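Local atomic coordinates of putative esterase PA1618 (Pseudomonas aeruginosa, PDB entry 4QD7), a protein that probably hydrolyses acyl-CoA thioesters, as other members of the PaaI thioesterase family do, possibly including 1,4-dihydroxy-2-naphthoyl-CoA. Residues A[61-66]-A[118-123]. Numbering follows the deposited sequence.
Sequences VLAESL and IRLSGD
Ile118 lies over the backbone and methyl group of Ala63, using both of its branches. Its CG2 meets Ala63 CB at 3.8 Å, while CD1, displaced mainly across the helix axis, lies 3.3 Å from Ala63 O. The torsions explain the split: CG1 is anti to the carbonyl carbon (chi1 -59°) and the roughly extended chi2 (152°) takes CD1 to the Ala63 carbonyl, while CG2, anti to the backbone N, faces the methyl group. The same CG2 is touched by Leu66 CD2 at 4.2 Å, the two side chains running alongside each other, pointing opposite ways. Helix 56-72 is the central helix of the hotdog fold, the "sausage" wrapped by the curved antiparallel sheet; the axes of segments 61-66 and 118-122 pass 9.3 Å apart, with 139° between their chain directions. The small Ala63 faces the strand at the nearest backbone pair, its CA 6.2 Å from the CA of Ile118. Toward Gly122 the contact passes to Leu120, whose CD2 meets Leu62 CD2 at 4.3 Å and whose CD1 lies 4.5 Å from Ala63 CB. Leu62, Leu66 and Leu120 also touch Ala102 of strand 99-106. Glu64, turned away, hydrogen-bonds through OE1 to His91 of the second subunit.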
ATOM      1  N   VAL A  61      -2.372  -2.201  -1.117  1.00 10.02           N
ATOM      2  CA  VAL A  61      -3.561  -2.457  -0.284  1.00  9.42           C
ATOM      3  C   VAL A  61      -4.305  -3.693  -0.776  1.00 11.48           C
ATOM      4  O   VAL A  61      -4.677  -4.551   0.027  1.00 11.62           O
ATOM      5  CB  VAL A  61      -4.540  -1.250  -0.262  1.00 12.01           C
ATOM      6  CG1 VAL A  61      -5.831  -1.618   0.461  1.00 10.69           C
ATOM      7  CG2 VAL A  61      -3.898  -0.079   0.412  1.00 10.11           C
ATOM      8  N   LEU A  62      -4.526  -3.781  -2.089  1.00  9.13           N
ATOM      9  CA  LEU A  62      -5.202  -4.953  -2.667  1.00 10.94           C
ATOM     10  C   LEU A  62      -4.401  -6.219  -2.372  1.00 10.69           C
ATOM     11  O   LEU A  62      -4.949  -7.227  -1.909  1.00 10.35           O
ATOM     12  CB  LEU A  62      -5.389  -4.779  -4.181  1.00  9.75           C
ATOM     13  CG  LEU A  62      -5.984  -5.991  -4.920  1.00 11.97           C
ATOM     14  CD1 LEU A  62      -7.311  -6.445  -4.284  1.00 11.56           C
ATOM     15  CD2 LEU A  62      -6.187  -5.638  -6.405  1.00 13.11           C
ATOM     16  N   ALA A  63      -3.089  -6.167  -2.597  1.00 11.89           N
ATOM     17  CA  ALA A  63      -2.248  -7.334  -2.330  1.00 11.35           C
ATOM     18  C   ALA A  63      -2.243  -7.758  -0.853  1.00 13.29           C
ATOM     19  O   ALA A  63      -2.339  -8.965  -0.554  1.00 11.68           O
ATOM     20  CB  ALA A  63      -0.817  -7.111  -2.855  1.00 11.37           C
ATOM     21  N   GLU A  64      -2.129  -6.795   0.068  1.00 10.82           N
ATOM     22  CA  GLU A  64      -2.108  -7.144   1.495  1.00 11.39           C
ATOM     23  C   GLU A  64      -3.481  -7.562   2.009  1.00 12.13           C
ATOM     24  O   GLU A  64      -3.559  -8.414   2.875  1.00 12.94           O
ATOM     25  CB  GLU A  64      -1.515  -6.032   2.392  1.00 14.31           C
ATOM     26  CG  GLU A  64       0.009  -6.013   2.449  1.00 18.67           C
ATOM     27  CD  GLU A  64       0.571  -5.473   3.773  1.00 15.89           C
ATOM     28  OE1 GLU A  64       1.593  -4.777   3.713  1.00 21.06           O
ATOM     29  OE2 GLU A  64       0.017  -5.754   4.870  1.00 19.83           O
ATOM     30  N   SER A  65      -4.553  -6.980   1.470  1.00 10.63           N
ATOM     31  CA  SER A  65      -5.901  -7.406   1.832  1.00 12.68           C
ATOM     32  C   SER A  65      -6.072  -8.867   1.442  1.00 13.00           C
ATOM     33  O   SER A  65      -6.616  -9.685   2.197  1.00 13.60           O
ATOM     34  CB  SER A  65      -6.960  -6.587   1.072  1.00 12.57           C
ATOM     35  OG  SER A  65      -7.374  -5.453   1.804  1.00 15.37           O
ATOM     36  N   LEU A  66      -5.622  -9.174   0.235  1.00 11.94           N
ATOM     37  CA  LEU A  66      -5.840 -10.485  -0.351  1.00 13.47           C
ATOM     38  C   LEU A  66      -5.009 -11.543   0.386  1.00 15.05           C
ATOM     39  O   LEU A  66      -5.540 -12.568   0.827  1.00 14.30           O
ATOM     40  CB  LEU A  66      -5.514 -10.452  -1.845  1.00 11.38           C
ATOM     41  CG  LEU A  66      -5.550 -11.773  -2.622  1.00 12.41           C
ATOM     42  CD1 LEU A  66      -6.919 -12.422  -2.508  1.00 13.49           C
ATOM     43  CD2 LEU A  66      -5.215 -11.511  -4.089  1.00 13.54           C
ATOM     44  N   ILE A 118       1.722 -12.678  -5.043  1.00 11.63           N
ATOM     45  CA  ILE A 118       0.505 -11.987  -5.453  1.00 10.97           C
ATOM     46  C   ILE A 118       0.744 -11.296  -6.795  1.00 12.53           C
ATOM     47  O   ILE A 118       1.642 -10.462  -6.924  1.00 12.64           O
ATOM     48  CB  ILE A 118       0.038 -11.004  -4.370  1.00 11.92           C
ATOM     49  CG1 ILE A 118      -0.207 -11.785  -3.070  1.00 13.75           C
ATOM     50  CG2 ILE A 118      -1.281 -10.341  -4.794  1.00 11.25           C
ATOM     51  CD1 ILE A 118      -0.027 -10.999  -1.802  1.00 18.33           C
ATOM     52  N   ARG A 119      -0.042 -11.682  -7.797  0.51 12.73           N
ATOM     53  CA  ARG A 119       0.121 -11.168  -9.156  0.51 14.14           C
ATOM     54  C   ARG A 119      -1.072 -10.299  -9.542  0.51 13.31           C
ATOM     55  O   ARG A 119      -2.221 -10.735  -9.436  0.51 12.40           O
ATOM     56  CB  ARG A 119       0.246 -12.323 -10.157  0.51 15.39           C
ATOM     57  CG  ARG A 119       1.311 -13.369  -9.814  0.51 16.17           C
ATOM     58  CD  ARG A 119       2.712 -12.793  -9.885  0.51 16.70           C
ATOM     59  NE  ARG A 119       3.724 -13.805  -9.584  0.51 18.32           N
ATOM     60  CZ  ARG A 119       4.325 -14.561 -10.497  0.51 22.34           C
ATOM     61  NH1 ARG A 119       4.030 -14.417 -11.786  0.51 22.58           N
ATOM     62  NH2 ARG A 119       5.231 -15.459 -10.121  0.51 22.67           N
ATOM     63  N   LEU A 120      -0.802  -9.076 -10.001  1.00 12.78           N
ATOM     64  CA  LEU A 120      -1.868  -8.145 -10.384  1.00 13.46           C
ATOM     65  C   LEU A 120      -1.800  -7.853 -11.881  1.00 13.47           C
ATOM     66  O   LEU A 120      -0.715  -7.847 -12.481  1.00 13.35           O
ATOM     67  CB  LEU A 120      -1.791  -6.817  -9.599  1.00 10.12           C
ATOM     68  CG  LEU A 120      -2.184  -6.740  -8.117  1.00 13.92           C
ATOM     69  CD1 LEU A 120      -1.283  -7.612  -7.289  1.00 14.00           C
ATOM     70  CD2 LEU A 120      -2.084  -5.310  -7.591  1.00 13.19           C
ATOM     71  N   SER A 121      -2.965  -7.620 -12.481  1.00 13.95           N
ATOM     72  CA  SER A 121      -3.034  -7.249 -13.890  1.00 15.58           C
ATOM     73  C   SER A 121      -4.271  -6.406 -14.116  1.00 16.81           C
ATOM     74  O   SER A 121      -5.276  -6.583 -13.417  1.00 14.31           O
ATOM     75  CB  SER A 121      -3.098  -8.499 -14.773  1.00 20.02           C
ATOM     76  OG  SER A 121      -4.171  -9.344 -14.387  1.00 22.57           O
ATOM     77  N   GLY A 122      -4.200  -5.493 -15.086  1.00 16.82           N
ATOM     78  CA  GLY A 122      -5.363  -4.723 -15.476  1.00 15.60           C
ATOM     79  C   GLY A 122      -6.246  -5.528 -16.407  1.00 19.08           C
ATOM     80  O   GLY A 122      -5.974  -6.701 -16.691  1.00 16.58           O
ATOM     81  N   ASP A 123      -7.315  -4.905 -16.878  1.00 19.54           N
ATOM     82  CA  ASP A 123      -8.310  -5.618 -17.655  1.00 22.56           C
ATOM     83  C   ASP A 123      -7.770  -6.100 -18.998  1.00 21.58           C
ATOM     84  O   ASP A 123      -8.380  -6.957 -19.624  1.00 26.62           O
ATOM     85  CB  ASP A 123      -9.549  -4.751 -17.876  1.00 20.24           C
ATOM     86  CG  ASP A 123     -10.373  -4.594 -16.625  1.00 24.77           C
ATOM     87  OD1 ASP A 123     -10.419  -5.540 -15.801  1.00 29.28           O
ATOM     88  OD2 ASP A 123     -10.978  -3.522 -16.466  1.00 24.60           O
TER